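Local coordinates for protein putative glucoamylase (Bacteroides uniformis, PDB 4GL3) that is a putative glucoamylase of the six-hairpin clan that probably hydrolyses glycosidic bonds, at residues H98-H103 with R160-N165; S127-E132 with H193-I198; G133-H138 with G153-L158. All coordinates share one frame; numbering follows the deposited sequence. Where two conformers were deposited one is given.

Contact 1: residues H98-H103 with R160-N165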
loop_
_atom_site.group_PDB
_atom_site.type_symbol
_atom_site.label_atom_id
_atom_site.label_comp_id
_atom_site.label_asym_id
_atom_site.label_seq_id
_atom_site.Cartn_x
_atom_site.Cartn_y
_atom_site.Cartn_z
ATOM N N HIS A 98 -10.991 13.779 -13.999
ATOM C CA HIS A 98 -9.727 14.514 -14.103
ATOM C C HIS A 98 -8.523 13.549 -14.085
ATOM O O HIS A 98 -7.501 13.825 -13.478
ATOM C CB HIS A 98 -9.635 15.604 -13.050
ATOM C CG HIS A 98 -10.565 16.772 -13.305
ATOM N ND1 HIS A 98 -10.195 17.858 -14.064
ATOM C CD2 HIS A 98 -11.821 17.039 -12.848
ATOM C CE1 HIS A 98 -11.209 18.719 -14.118
ATOM N NE2 HIS A 98 -12.206 18.239 -13.393
ATOM N N GLY A 99 -8.695 12.422 -14.760
ATOM C CA GLY A 99 -7.708 11.360 -14.865
ATOM C C GLY A 99 -7.637 10.389 -13.697
ATOM O O GLY A 99 -6.843 9.435 -13.737
HETATM N N MSE A 100 -8.424 10.629 -12.647
HETATM C CA MSE A 100 -8.355 9.813 -11.447
HETATM C C MSE A 100 -9.549 8.885 -11.428
HETATM O O MSE A 100 -10.602 9.184 -12.034
HETATM C CB MSE A 100 -8.346 10.662 -10.198
HETATM C CG MSE A 100 -7.318 11.795 -10.171
HETATM SE SE MSE A 100 -5.502 11.037 -10.155
HETATM C CE MSE A 100 -4.565 12.714 -10.122
ATOM N N TRP A 101 -9.415 7.782 -10.697
ATOM C CA TRP A 101 -10.545 6.887 -10.427
ATOM C C TRP A 101 -11.094 7.082 -9.023
ATOM O O TRP A 101 -10.424 7.668 -8.148
ATOM C CB TRP A 101 -10.106 5.413 -10.637
ATOM C CG TRP A 101 -9.456 5.169 -11.983
ATOM C CD1 TRP A 101 -10.084 4.964 -13.157
ATOM C CD2 TRP A 101 -8.037 5.133 -12.275
ATOM N NE1 TRP A 101 -9.149 4.742 -14.176
ATOM C CE2 TRP A 101 -7.893 4.867 -13.642
ATOM C CE3 TRP A 101 -6.892 5.278 -11.506
ATOM C CZ2 TRP A 101 -6.667 4.784 -14.241
ATOM C CZ3 TRP A 101 -5.655 5.204 -12.106
ATOM C CH2 TRP A 101 -5.550 4.924 -13.455
ATOM N N ALA A 102 -12.308 6.562 -8.832
ATOM C CA ALA A 102 -12.937 6.375 -7.535
ATOM C C ALA A 102 -12.207 5.311 -6.666
ATOM O O ALA A 102 -11.349 4.557 -7.159
ATOM C CB ALA A 102 -14.439 6.069 -7.683
ATOM N N HIS A 103 -12.475 5.332 -5.355
ATOM C CA HIS A 103 -11.961 4.330 -4.416
ATOM C C HIS A 103 -12.490 2.950 -4.863
ATOM O O HIS A 103 -11.724 2.004 -4.998
ATOM C CB HIS A 103 -12.388 4.737 -3.019
ATOM C CG HIS A 103 -11.874 3.876 -1.897
ATOM N ND1 HIS A 103 -11.898 4.314 -0.577
ATOM C CD2 HIS A 103 -11.380 2.613 -1.868
ATOM C CE1 HIS A 103 -11.410 3.353 0.203
ATOM N NE2 HIS A 103 -11.098 2.309 -0.554
ATOM N N ARG A 160 0.141 10.427 -18.094
ATOM C CA ARG A 160 0.101 11.806 -18.573
ATOM C C ARG A 160 -1.290 12.489 -18.365
ATOM O O ARG A 160 -1.350 13.699 -18.203
ATOM C CB ARG A 160 0.542 11.923 -20.027
ATOM C CG ARG A 160 2.029 11.583 -20.250
ATOM C CD ARG A 160 2.345 11.532 -21.735
ATOM N NE ARG A 160 2.223 12.881 -22.268
ATOM C CZ ARG A 160 3.141 13.830 -22.126
ATOM N NH1 ARG A 160 4.285 13.598 -21.482
ATOM N NH2 ARG A 160 2.892 15.019 -22.619
ATOM N N GLN A 161 -2.349 11.703 -18.254
ATOM C CA GLN A 161 -3.707 12.247 -18.082
ATOM C C GLN A 161 -4.105 12.495 -16.611
ATOM O O GLN A 161 -5.174 13.082 -16.363
ATOM C CB GLN A 161 -4.729 11.351 -18.784
ATOM C CG GLN A 161 -4.682 11.349 -20.293
ATOM C CD GLN A 161 -5.867 10.560 -20.930
ATOM O OE1 GLN A 161 -6.424 9.625 -20.337
ATOM N NE2 GLN A 161 -6.263 10.956 -22.123
ATOM N N ALA A 162 -3.253 12.091 -15.647
ATOM C CA ALA A 162 -3.591 12.206 -14.226
ATOM C C ALA A 162 -3.327 13.654 -13.792
ATOM O O ALA A 162 -2.174 14.061 -13.732
ATOM C CB ALA A 162 -2.803 11.240 -13.360
ATOM N N GLU A 163 -4.406 14.402 -13.472
ATOM C CA GLU A 163 -4.325 15.870 -13.235
ATOM C C GLU A 163 -4.058 16.220 -11.766
ATOM O O GLU A 163 -4.908 16.794 -11.069
ATOM C CB GLU A 163 -5.599 16.572 -13.711
ATOM C CG GLU A 163 -5.871 16.497 -15.211
ATOM C CD GLU A 163 -7.303 16.921 -15.516
ATOM O OE1 GLU A 163 -7.750 17.987 -14.997
ATOM O OE2 GLU A 163 -7.997 16.151 -16.211
ATOM N N TRP A 164 -2.861 15.886 -11.292
ATOM C CA TRP A 164 -2.522 16.094 -9.867
ATOM C C TRP A 164 -2.812 17.541 -9.413
ATOM O O TRP A 164 -3.425 17.756 -8.355
ATOM C CB TRP A 164 -1.048 15.713 -9.597
ATOM C CG TRP A 164 -0.759 14.320 -10.053
ATOM C CD1 TRP A 164 -0.138 13.953 -11.193
ATOM C CD2 TRP A 164 -1.131 13.113 -9.384
ATOM N NE1 TRP A 164 -0.128 12.583 -11.320
ATOM C CE2 TRP A 164 -0.723 12.039 -10.209
ATOM C CE3 TRP A 164 -1.796 12.835 -8.179
ATOM C CZ2 TRP A 164 -0.963 10.697 -9.868
ATOM C CZ3 TRP A 164 -2.052 11.515 -7.835
ATOM C CH2 TRP A 164 -1.640 10.444 -8.684
ATOM N N ASN A 165 -2.387 18.506 -10.210
ATOM C CA ASN A 165 -2.465 19.889 -9.749
ATOM C C ASN A 165 -3.886 20.416 -9.634
ATOM O O ASN A 165 -4.118 21.343 -8.854
ATOM C CB ASN A 165 -1.615 20.867 -10.560
ATOM C CG ASN A 165 -1.398 22.171 -9.814
ATOM O OD1 ASN A 165 -0.894 22.164 -8.699
ATOM N ND2 ASN A 165 -1.771 23.305 -10.434
#
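His98 turns an edge of its imidazole to the carboxylate of Glu163: ND1 donates to OE1 over 2.6 Å, nearly straight (169°). OE1 lies in the imidazole plane, but the ring N approaches its syn side from 34° out of the carboxylate plane, and the two planes are turned 72° apart. Both first torsions set CG beside its own backbone N, and beyond CG the Glu163 chain runs extended, which brings the carboxylate to the ring edge. The backbone closes the same pair from the other end, Glu163 N donating to His98 O (3.1 Å). Between these residues and Met100, Gly99 packs closely on the opposite backbone, its CA 3.4 Å from Gln161 O in a CA-H...O contact; a CB would clash with Gln161 O and Ala162 CA. Met100, a selenomethionine, bends at its second torsion and lays its methyl over one face of the Trp164 indole, CE 3.5 Å from the centroid of the six-membered ring. SE sits over the same ring, adding a Met-aromatic contact to the CH-pi one. Phe166 stacks on His98, while Ile124 and Ser127 of helix 124-140 touch Met100, so the loop preceding strand 104-106 is packed between that helix and the turn that follows helix 146-161.

Contact 2: residues S127-E132 with H193-I198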
loop_
_atom_site.group_PDB
_atom_site.type_symbol
_atom_site.label_atom_id
_atom_site.label_comp_id
_atom_site.label_asym_id
_atom_site.label_seq_id
_atom_site.Cartn_x
_atom_site.Cartn_y
_atom_site.Cartn_z
ATOM N N SER A 127 -5.924 6.421 -6.215
ATOM C CA SER A 127 -5.414 6.472 -7.602
ATOM C C SER A 127 -3.883 6.513 -7.612
ATOM O O SER A 127 -3.254 5.956 -8.503
ATOM C CB SER A 127 -5.960 7.706 -8.343
ATOM O OG SER A 127 -7.341 7.555 -8.612
ATOM N N ALA A 128 -3.288 7.186 -6.610
ATOM C CA ALA A 128 -1.826 7.270 -6.466
ATOM C C ALA A 128 -1.236 5.859 -6.220
ATOM O O ALA A 128 -0.189 5.536 -6.756
ATOM C CB ALA A 128 -1.427 8.233 -5.337
ATOM N N PHE A 129 -1.909 5.037 -5.423
ATOM C CA PHE A 129 -1.445 3.685 -5.185
ATOM C C PHE A 129 -1.546 2.852 -6.466
ATOM O O PHE A 129 -0.639 2.029 -6.785
ATOM C CB PHE A 129 -2.200 3.037 -4.036
ATOM C CG PHE A 129 -2.035 3.734 -2.713
ATOM C CD1 PHE A 129 -0.828 4.366 -2.352
ATOM C CD2 PHE A 129 -3.070 3.714 -1.802
ATOM C CE1 PHE A 129 -0.684 4.980 -1.088
ATOM C CE2 PHE A 129 -2.946 4.346 -0.557
ATOM C CZ PHE A 129 -1.770 4.995 -0.225
HETATM N N MSE A 130 -2.580 3.115 -7.267
HETATM C CA MSE A 130 -2.664 2.472 -8.595
HETATM C C MSE A 130 -1.472 2.918 -9.468
HETATM O O MSE A 130 -0.834 2.076 -10.105
HETATM C CB MSE A 130 -4.021 2.699 -9.294
HETATM C CG MSE A 130 -4.017 2.225 -10.755
HETATM SE SE MSE A 130 -3.815 0.310 -10.898
HETATM C CE MSE A 130 -5.522 -0.175 -10.239
ATOM N N PHE A 131 -1.170 4.222 -9.517
ATOM C CA PHE A 131 -0.046 4.711 -10.338
ATOM C C PHE A 131 1.298 4.211 -9.810
ATOM O O PHE A 131 2.215 3.988 -10.562
ATOM C CB PHE A 131 -0.082 6.241 -10.495
ATOM C CG PHE A 131 -1.060 6.705 -11.563
ATOM C CD1 PHE A 131 -0.859 6.377 -12.863
ATOM C CD2 PHE A 131 -2.224 7.363 -11.226
ATOM C CE1 PHE A 131 -1.768 6.705 -13.863
ATOM C CE2 PHE A 131 -3.131 7.744 -12.205
ATOM C CZ PHE A 131 -2.901 7.399 -13.529
ATOM N N GLU A 132 1.413 4.041 -8.503
ATOM C CA GLU A 132 2.636 3.439 -7.925
ATOM C C GLU A 132 2.902 2.072 -8.582
ATOM O O GLU A 132 3.962 1.811 -9.161
ATOM C CB GLU A 132 2.503 3.369 -6.388
ATOM C CG GLU A 132 3.738 2.857 -5.645
ATOM C CD GLU A 132 3.514 2.789 -4.141
ATOM O OE1 GLU A 132 2.382 3.036 -3.641
ATOM O OE2 GLU A 132 4.478 2.490 -3.426
ATOM N N HIS A 193 2.323 13.098 8.798
ATOM C CA HIS A 193 2.955 12.011 8.034
ATOM C C HIS A 193 2.107 10.756 8.233
ATOM O O HIS A 193 2.089 10.173 9.318
ATOM C CB HIS A 193 4.397 11.715 8.476
ATOM C CG HIS A 193 5.039 10.632 7.661
ATOM N ND1 HIS A 193 5.666 10.880 6.459
ATOM C CD2 HIS A 193 5.077 9.288 7.838
ATOM C CE1 HIS A 193 6.065 9.737 5.931
ATOM N NE2 HIS A 193 5.743 8.757 6.760
ATOM N N ASN A 194 1.380 10.396 7.189
ATOM C CA ASN A 194 0.520 9.214 7.177
ATOM C C ASN A 194 0.862 8.328 5.985
ATOM O O ASN A 194 2.010 8.316 5.554
ATOM C CB ASN A 194 -0.961 9.621 7.242
ATOM C CG ASN A 194 -1.418 10.430 6.050
ATOM O OD1 ASN A 194 -0.723 10.561 5.058
ATOM N ND2 ASN A 194 -2.595 11.018 6.175
ATOM N N GLU A 195 -0.108 7.580 5.453
ATOM C CA GLU A 195 0.141 6.673 4.340
ATOM C C GLU A 195 0.217 7.347 2.989
ATOM O O GLU A 195 0.526 6.662 2.018
ATOM C CB GLU A 195 -0.954 5.573 4.274
ATOM C CG GLU A 195 -2.324 6.055 3.732
ATOM C CD GLU A 195 -3.292 6.564 4.796
ATOM O OE1 GLU A 195 -2.856 7.239 5.745
ATOM O OE2 GLU A 195 -4.513 6.323 4.641
ATOM N N CYS A 196 -0.061 8.659 2.892
ATOM C CA CYS A 196 -0.259 9.290 1.577
ATOM C C CYS A 196 0.950 10.006 0.964
ATOM O O CYS A 196 0.779 10.820 0.080
ATOM C CB CYS A 196 -1.366 10.321 1.745
ATOM S SG CYS A 196 -2.894 9.677 2.406
ATOM N N HIS A 197 2.157 9.766 1.461
ATOM C CA HIS A 197 3.356 10.480 0.985
ATOM C C HIS A 197 3.483 10.482 -0.557
ATOM O O HIS A 197 3.844 11.513 -1.209
ATOM C CB HIS A 197 4.598 9.839 1.636
ATOM C CG HIS A 197 5.827 10.688 1.620
ATOM N ND1 HIS A 197 7.055 10.195 2.007
ATOM C CD2 HIS A 197 6.025 11.990 1.293
ATOM C CE1 HIS A 197 7.957 11.162 1.922
ATOM N NE2 HIS A 197 7.354 12.267 1.513
ATOM N N ILE A 198 3.157 9.329 -1.131
ATOM C CA ILE A 198 3.339 9.071 -2.555
ATOM C C ILE A 198 2.475 9.981 -3.426
ATOM O O ILE A 198 2.811 10.235 -4.605
ATOM C CB ILE A 198 3.064 7.564 -2.904
ATOM C CG1 ILE A 198 3.607 7.191 -4.270
ATOM C CG2 ILE A 198 1.578 7.233 -2.899
ATOM C CD1 ILE A 198 5.070 6.958 -4.291
#
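The turn leading into helix 197-205, within the putative glucoamylase family region, packs here against helix 124-140 close to a bound Tris molecule. Ile198 reaches the helix with its CG2 methyl, which lies 4.0 Å from Ala128 CB and 3.7 Å from Phe129 CE1. That methyl stands between the backbone N and the carbonyl carbon of Ile198, while CG1 lies anti to the N (chi1 -164°). The Phe129 ring crosses the isoleucine obliquely and continues past it to the turn, where the ring edge at CZ comes 3.6 Å from Glu195 O, the oxygen lying near the plane of the ring. Glu195 CG is 4.1 Å from the same Phe129 CZ, and the side chain stands at about a right angle to the phenylalanine, although the carboxylate and ring planes differ by only 15°. Glu195 OE2 makes a weak hydrogen bond to the Tris, a buffer component that probably came from crystallisation but may mark a pocket. Asn194 shapes the turn as an Asx turn, its OD1 accepting from Cys196 N at 3.0 Å, with the donor above the carbonyl plane. Glu132 also faces Ile198, but its OE2 is hydrogen-bonded to Gly258 N. Ser255 OG is hydrogen-bonded to both Glu195 O and Ile198 N, and Tyr254 meets the Phe129 ring edge-to-face. Around this core, Val199 and Leu202 of helix 197-205 extend the packing on Ala128, Met62 of helix 54-69 touches Glu132, and Trp220 of helix 213-220 lies against Asn194 and Cys196.

Contact 3: residues G133-H138 with G153-L158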
loop_
_atom_site.group_PDB
_atom_site.type_symbol
_atom_site.label_atom_id
_atom_site.label_comp_id
_atom_site.label_asym_id
_atom_site.label_seq_id
_atom_site.Cartn_x
_atom_site.Cartn_y
_atom_site.Cartn_z
ATOM N N GLY A 133 1.890 1.228 -8.610
ATOM C CA GLY A 133 1.982 0.001 -9.361
ATOM C C GLY A 133 2.147 0.114 -10.873
ATOM O O GLY A 133 2.961 -0.588 -11.448
ATOM N N LEU A 134 1.381 0.987 -11.531
ATOM C CA LEU A 134 1.450 1.091 -12.990
ATOM C C LEU A 134 2.811 1.617 -13.423
ATOM O O LEU A 134 3.337 1.184 -14.460
ATOM C CB LEU A 134 0.308 1.914 -13.597
ATOM C CG LEU A 134 -1.151 1.388 -13.465
ATOM C CD1 LEU A 134 -2.123 2.418 -14.109
ATOM C CD2 LEU A 134 -1.331 -0.006 -14.077
ATOM N N LEU A 135 3.434 2.502 -12.639
ATOM C CA LEU A 135 4.743 3.005 -13.096
ATOM C C LEU A 135 5.841 1.910 -12.970
ATOM O O LEU A 135 6.707 1.821 -13.834
ATOM C CB LEU A 135 5.127 4.330 -12.432
ATOM C CG LEU A 135 4.271 5.552 -12.783
ATOM C CD1 LEU A 135 4.904 6.779 -12.131
ATOM C CD2 LEU A 135 4.145 5.780 -14.279
ATOM N N ALA A 136 5.764 1.083 -11.922
ATOM C CA ALA A 136 6.584 -0.121 -11.796
ATOM C C ALA A 136 6.339 -1.030 -12.993
ATOM O O ALA A 136 7.288 -1.485 -13.631
ATOM C CB ALA A 136 6.311 -0.860 -10.474
ATOM N N ALA A 137 5.080 -1.278 -13.337
ATOM C CA ALA A 137 4.773 -2.157 -14.494
ATOM C C ALA A 137 5.320 -1.588 -15.805
ATOM O O ALA A 137 5.872 -2.320 -16.617
ATOM C CB ALA A 137 3.267 -2.428 -14.588
ATOM N N HIS A 138 5.199 -0.272 -16.004
ATOM C CA HIS A 138 5.806 0.404 -17.167
ATOM C C HIS A 138 7.315 0.108 -17.300
ATOM O O HIS A 138 7.819 -0.080 -18.377
ATOM C CB HIS A 138 5.576 1.943 -17.099
ATOM C CG HIS A 138 6.034 2.676 -18.319
ATOM N ND1 HIS A 138 7.339 3.098 -18.486
ATOM C CD2 HIS A 138 5.364 3.070 -19.432
ATOM C CE1 HIS A 138 7.464 3.684 -19.670
ATOM N NE2 HIS A 138 6.282 3.683 -20.268
ATOM N N GLY A 153 2.355 1.847 -23.603
ATOM C CA GLY A 153 1.637 2.969 -24.251
ATOM C C GLY A 153 0.422 3.408 -23.463
ATOM O O GLY A 153 0.199 4.620 -23.241
ATOM N N ILE A 154 -0.363 2.422 -23.018
ATOM C CA ILE A 154 -1.553 2.720 -22.275
ATOM C C ILE A 154 -1.165 3.335 -20.954
ATOM O O ILE A 154 -1.747 4.333 -20.553
ATOM C CB ILE A 154 -2.483 1.494 -22.033
ATOM C CG1 ILE A 154 -3.156 1.055 -23.368
ATOM C CG2 ILE A 154 -3.545 1.834 -20.960
ATOM C CD1 ILE A 154 -3.920 -0.282 -23.312
ATOM N N ILE A 155 -0.181 2.757 -20.259
ATOM C CA ILE A 155 0.200 3.272 -18.929
ATOM C C ILE A 155 0.733 4.705 -19.087
ATOM O O ILE A 155 0.407 5.559 -18.303
ATOM C CB ILE A 155 1.252 2.381 -18.214
ATOM C CG1 ILE A 155 0.596 1.073 -17.726
ATOM C CG2 ILE A 155 1.910 3.138 -17.068
ATOM C CD1 ILE A 155 1.540 0.009 -17.193
ATOM N N ASN A 156 1.545 4.957 -20.116
ATOM C CA ASN A 156 2.128 6.283 -20.239
ATOM C C ASN A 156 1.023 7.331 -20.462
ATOM O O ASN A 156 1.096 8.403 -19.926
ATOM C CB ASN A 156 3.137 6.373 -21.371
ATOM C CG ASN A 156 3.989 7.649 -21.269
ATOM O OD1 ASN A 156 4.684 7.904 -20.261
ATOM N ND2 ASN A 156 3.913 8.440 -22.271
ATOM N N ASN A 157 0.021 6.991 -21.278
ATOM C CA ASN A 157 -1.112 7.877 -21.511
ATOM C C ASN A 157 -1.957 8.122 -20.248
ATOM O O ASN A 157 -2.323 9.269 -19.940
ATOM C CB ASN A 157 -1.965 7.321 -22.654
ATOM C CG ASN A 157 -3.134 8.196 -22.974
ATOM O OD1 ASN A 157 -4.266 7.863 -22.617
ATOM N ND2 ASN A 157 -2.872 9.339 -23.600
ATOM N N LEU A 158 -2.256 7.066 -19.493
ATOM C CA LEU A 158 -2.910 7.213 -18.179
ATOM C C LEU A 158 -2.110 8.109 -17.257
ATOM O O LEU A 158 -2.650 9.036 -16.605
ATOM C CB LEU A 158 -3.129 5.850 -17.502
ATOM C CG LEU A 158 -4.208 4.965 -18.096
ATOM C CD1 LEU A 158 -4.222 3.634 -17.346
ATOM C CD2 LEU A 158 -5.564 5.651 -18.006
#
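Leu134 is the first residue of helix 133-138 to meet helix 153-158, and it does so with both backbone and side chain. Its carbonyl O lies 3.5 Å from Ile155 CD1, while Leu134 CB touches Ile155 CG2 at 4.0 Å. The CG2 methyl packs on that carbonyl oxygen too, so two branches of the isoleucine share it. Further out, the CD1 methyls of Leu134 and Leu158 meet at 4.0 Å, and Val86 of helix 75-90 also touches Leu134. Leu135 offers a longer contact, its CD2 being 4.4 Å from Ile155 CG2. The two helices follow one another in the chain and form an antiparallel helical hairpin, consistent with the helix-rich fold of the six-hairpin clan. Their short axes approach to 9.6 Å with 140° between the N-to-C directions, so the pair is markedly splayed. Ile155 is wedged between the two helices: with CG2 anti to the backbone N and CG1 beside it (chi1 -73°), one branch serves Leu134, Leu135 and His138 while CD1 extends to the next turn. There Ala137 CB meets Ile155 CD1 at 4.0 Å, and Val61 and Ile65 of helix 54-69 also touch this alanine. Cutting Ile155 back to an alanine removes CG1, CG2 and CD1 and would probably leave a gap beside Leu134, Ala137 and His138. His138 closes the segment, its CG anti to the backbone N (chi1 -174°), which brings the imidazole near Ile155 and Asn156. His138 CB rests 3.9 Å from Ile155 CG2, and the ring extends until NE2 is 4.3 Å from Asn156 CB.

Overall arrangement
Helix 124-140 joins contacts 2 and 3, which lie about 16 Å apart between centres, and helix 146-161 joins contact 3 to contact 1, about 13 Å away between centres. Trp101, in the 98-103 loop, links all three: its N is 2.9 Å from Ser127 OG, probably a hydrogen bond, its CZ3 is 3.6 Å from Phe131 CE2, and its CZ2 packs 4.0 Å from Leu158 CD2. Contact 3 is nested along the chain within the loops closed by the other two, whose segments alternate. Contact 2 is the most central, about 7 Å from the chain's centre, and its Glu195 side chain lies about 3 Å, between nearest atoms, from the bound Tris, consistent with a nearby pocket.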